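Local structure of MutT/nudix family protein (Streptococcus pneumoniae, 4HFQ) at residues Phe99-Tyr104 with Ile110-Glu115. The protein hydrolyses UDP-linked compounds, among them precursors of peptidoglycan biosynthesis, as a diphosphatase of the Nudix family. Residues are numbered along the deposited sequence; the frame is centred on the assembly and turned at random.
Sequences FGEVGY and ILKEIE. With SO4 (sulfate ion), chain H.
Lys112 and Glu101 form a salt bridge that is long at both oxygens: Lys112 NZ stands 3.4 Å from Glu101 OE1 and reaches OE2 by a second weak hydrogen bond. The same ammonium is paired with Glu116 one helical turn on, so a long, flexible lysine suits a place between two carboxylates. Its chain runs extended until chi4 (-77°) bends NZ toward Glu101. A sulfate, probably from the crystallisation liquor, takes a weak hydrogen bond from Lys112 NZ and a firmer one from Tyr104 OH to its O4, at 3.0 Å. Glu113 OE2 lies 2.6 Å from Phe99 O, and Glu101 OE2 is 4.4 Å from Glu113 OE2. Both segments lie in the region of the Nudix box, GX5EX7REUXEEXGU, whose loop–helix–loop supplies acidic residues that in relatives bind divalent metals; Tyr104 and Lys112 stand where the consensus has its first Glu and its Arg. Here the loop includes a type II turn from Glu101 to Tyr104, with Gly103 at a positive phi that glycine accepts readily. Gln142 of the second subunit hydrogen-bonds the backbone at Gly103 and Tyr104. Beyond the polar groups, Lys112 CD sits over one face of the Tyr104 ring, a CH-pi contact 3.9 Å from the centroid.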
ATOM      1  N   PHE A  99      -2.482 -12.095  -4.051  1.00 11.47           N
ATOM      2  CA  PHE A  99      -1.380 -11.249  -3.622  1.00 11.84           C
ATOM      3  C   PHE A  99      -0.252 -11.274  -4.654  1.00 11.60           C
ATOM      4  O   PHE A  99      -0.076 -12.253  -5.398  1.00 12.67           O
ATOM      5  CB  PHE A  99      -0.924 -11.594  -2.183  1.00 14.04           C
ATOM      6  CG  PHE A  99      -0.159 -12.874  -2.070  1.00 14.63           C
ATOM      7  CD1 PHE A  99       1.218 -12.890  -2.266  1.00 15.35           C
ATOM      8  CD2 PHE A  99      -0.801 -14.067  -1.731  1.00 15.91           C
ATOM      9  CE1 PHE A  99       1.940 -14.071  -2.153  1.00 16.13           C
ATOM     10  CE2 PHE A  99      -0.079 -15.261  -1.621  1.00 16.44           C
ATOM     11  CZ  PHE A  99       1.292 -15.259  -1.842  1.00 16.83           C
ATOM     12  N   GLY A 100       0.473 -10.163  -4.731  1.00 10.36           N
ATOM     13  CA  GLY A 100       1.666 -10.048  -5.581  1.00 10.68           C
ATOM     14  C   GLY A 100       2.820 -10.796  -4.962  1.00 10.68           C
ATOM     15  O   GLY A 100       3.173 -10.548  -3.821  1.00 11.69           O
ATOM     16  N   GLU A 101       3.407 -11.721  -5.708  1.00 10.49           N
ATOM     17  CA  GLU A 101       4.510 -12.531  -5.220  1.00 11.40           C
ATOM     18  C   GLU A 101       5.834 -11.865  -5.501  1.00 10.61           C
ATOM     19  O   GLU A 101       6.042 -11.305  -6.572  1.00 10.76           O
ATOM     20  CB  GLU A 101       4.484 -13.899  -5.892  1.00 13.48           C
ATOM     21  CG  GLU A 101       3.256 -14.695  -5.480  1.00 17.80           C
ATOM     22  CD  GLU A 101       3.239 -16.116  -6.000  1.00 21.93           C
ATOM     23  OE1 GLU A 101       4.309 -16.648  -6.366  1.00 23.78           O
ATOM     24  OE2 GLU A 101       2.128 -16.699  -6.025  1.00 26.02           O
ATOM     25  N   VAL A 102       6.745 -11.965  -4.541  1.00 10.16           N
ATOM     26  CA  VAL A 102       8.097 -11.507  -4.738  1.00 10.42           C
ATOM     27  C   VAL A 102       8.781 -12.331  -5.825  1.00  9.96           C
ATOM     28  O   VAL A 102       8.670 -13.568  -5.860  1.00 10.12           O
ATOM     29  CB  VAL A 102       8.879 -11.631  -3.407  1.00 10.55           C
ATOM     30  CG1 VAL A 102      10.376 -11.434  -3.627  1.00 11.53           C
ATOM     31  CG2 VAL A 102       8.322 -10.643  -2.385  1.00 12.27           C
ATOM     32  N   GLY A 103       9.503 -11.654  -6.715  1.00  9.99           N
ATOM     33  CA  GLY A 103      10.209 -12.314  -7.805  1.00 10.22           C
ATOM     34  C   GLY A 103       9.581 -12.154  -9.172  1.00 10.16           C
ATOM     35  O   GLY A 103      10.157 -12.552 -10.179  1.00 10.94           O
ATOM     36  N   TYR A 104       8.384 -11.569  -9.189  1.00  9.79           N
ATOM     37  CA  TYR A 104       7.657 -11.258 -10.427  1.00  9.88           C
ATOM     38  C   TYR A 104       7.304  -9.793 -10.429  1.00  9.57           C
ATOM     39  O   TYR A 104       7.065  -9.224  -9.368  1.00  9.40           O
ATOM     40  CB  TYR A 104       6.355 -12.072 -10.542  1.00 10.84           C
ATOM     41  CG  TYR A 104       6.582 -13.567 -10.613  1.00 11.63           C
ATOM     42  CD1 TYR A 104       6.872 -14.192 -11.825  1.00 13.08           C
ATOM     43  CD2 TYR A 104       6.552 -14.349  -9.463  1.00 11.86           C
ATOM     44  CE1 TYR A 104       7.109 -15.578 -11.886  1.00 14.32           C
ATOM     45  CE2 TYR A 104       6.765 -15.725  -9.521  1.00 13.10           C
ATOM     46  CZ  TYR A 104       7.047 -16.316 -10.722  1.00 13.96           C
ATOM     47  OH  TYR A 104       7.280 -17.690 -10.769  1.00 16.56           O
ATOM     48  N   ILE A 110       0.064 -10.730 -12.368  1.00  8.77           N
ATOM     49  CA  ILE A 110      -1.325 -10.947 -12.772  1.00  8.85           C
ATOM     50  C   ILE A 110      -1.417 -12.005 -13.869  1.00  9.02           C
ATOM     51  O   ILE A 110      -2.339 -12.807 -13.851  1.00  8.83           O
ATOM     52  CB  ILE A 110      -2.114  -9.648 -13.108  1.00  8.61           C
ATOM     53  CG1 ILE A 110      -3.623  -9.941 -13.172  1.00  8.79           C
ATOM     54  CG2 ILE A 110      -1.654  -9.002 -14.415  1.00  8.70           C
ATOM     55  CD1 ILE A 110      -4.190 -10.664 -11.960  1.00  9.31           C
ATOM     56  N   LEU A 111      -0.458 -12.033 -14.792  1.00  9.45           N
ATOM     57  CA  LEU A 111      -0.492 -13.057 -15.837  1.00 10.44           C
ATOM     58  C   LEU A 111      -0.322 -14.455 -15.254  1.00 10.84           C
ATOM     59  O   LEU A 111      -0.997 -15.401 -15.701  1.00 11.52           O
ATOM     60  CB  LEU A 111       0.567 -12.789 -16.905  1.00 11.27           C
ATOM     61  CG  LEU A 111       0.275 -11.507 -17.686  1.00 12.39           C
ATOM     62  CD1 LEU A 111       1.402 -11.210 -18.668  1.00 13.91           C
ATOM     63  CD2 LEU A 111      -1.073 -11.580 -18.403  1.00 13.46           C
ATOM     64  N   LYS A 112       0.568 -14.599 -14.281  1.00 10.94           N
ATOM     65  CA  LYS A 112       0.790 -15.879 -13.616  1.00 12.04           C
ATOM     66  C   LYS A 112      -0.499 -16.339 -12.937  1.00 11.65           C
ATOM     67  O   LYS A 112      -0.934 -17.493 -13.113  1.00 11.86           O
ATOM     68  CB  LYS A 112       1.945 -15.762 -12.608  1.00 13.12           C
ATOM     69  CG  LYS A 112       2.205 -17.020 -11.786  1.00 14.73           C
ATOM     70  CD  LYS A 112       3.420 -16.813 -10.888  1.00 16.18           C
ATOM     71  CE  LYS A 112       3.820 -18.080 -10.149  1.00 17.92           C
ATOM     72  NZ  LYS A 112       2.901 -18.321  -9.016  1.00 20.16           N
ATOM     73  N   GLU A 113      -1.150 -15.440 -12.210  1.00 11.53           N
ATOM     74  CA  GLU A 113      -2.366 -15.794 -11.488  1.00 12.06           C
ATOM     75  C   GLU A 113      -3.525 -16.075 -12.430  1.00 11.16           C
ATOM     76  O   GLU A 113      -4.273 -17.029 -12.203  1.00 10.72           O
ATOM     77  CB  GLU A 113      -2.679 -14.769 -10.402  1.00 13.93           C
ATOM     78  CG  GLU A 113      -1.504 -14.768  -9.436  1.00 15.89           C
ATOM     79  CD  GLU A 113      -1.565 -13.746  -8.338  1.00 17.66           C
ATOM     80  OE1 GLU A 113      -2.603 -13.096  -8.180  1.00 18.96           O
ATOM     81  OE2 GLU A 113      -0.552 -13.604  -7.622  1.00 19.42           O
ATOM     82  N   ILE A 114      -3.648 -15.319 -13.517  1.00 10.95           N
ATOM     83  CA  ILE A 114      -4.658 -15.653 -14.536  1.00 11.31           C
ATOM     84  C   ILE A 114      -4.442 -17.087 -15.056  1.00 11.98           C
ATOM     85  O   ILE A 114      -5.391 -17.878 -15.144  1.00 12.10           O
ATOM     86  CB  ILE A 114      -4.628 -14.679 -15.710  1.00 10.53           C
ATOM     87  CG1 ILE A 114      -5.132 -13.291 -15.287  1.00 10.57           C
ATOM     88  CG2 ILE A 114      -5.492 -15.217 -16.868  1.00 10.54           C
ATOM     89  CD1 ILE A 114      -4.768 -12.225 -16.301  1.00 11.03           C
ATOM     90  N   GLU A 115      -3.207 -17.445 -15.385  1.00 12.34           N
ATOM     91  CA  GLU A 115      -2.982 -18.780 -15.959  1.00 13.59           C
ATOM     92  C   GLU A 115      -3.281 -19.869 -14.933  1.00 13.73           C
ATOM     93  O   GLU A 115      -3.932 -20.874 -15.254  1.00 13.70           O
ATOM     94  CB  GLU A 115      -1.559 -18.932 -16.506  1.00 15.85           C
ATOM     95  CG  GLU A 115      -1.371 -20.216 -17.322  1.00 18.98           C
ATOM     96  CD  GLU A 115      -0.066 -20.254 -18.099  1.00 22.06           C
ATOM     97  OE1 GLU A 115       0.720 -19.302 -18.012  1.00 24.55           O
ATOM     98  OE2 GLU A 115       0.189 -21.257 -18.797  1.00 25.93           O
TER
HETATM   99  S   SO4 H 306       6.507 -19.645  -7.703  1.00 34.86           S
HETATM  100  O1  SO4 H 306       6.968 -20.108  -6.376  1.00 35.81           O
HETATM  101  O2  SO4 H 306       5.276 -20.390  -8.081  1.00 33.97           O
HETATM  102  O3  SO4 H 306       6.209 -18.202  -7.611  1.00 33.61           O
HETATM  103  O4  SO4 H 306       7.549 -19.908  -8.711  1.00 35.89           O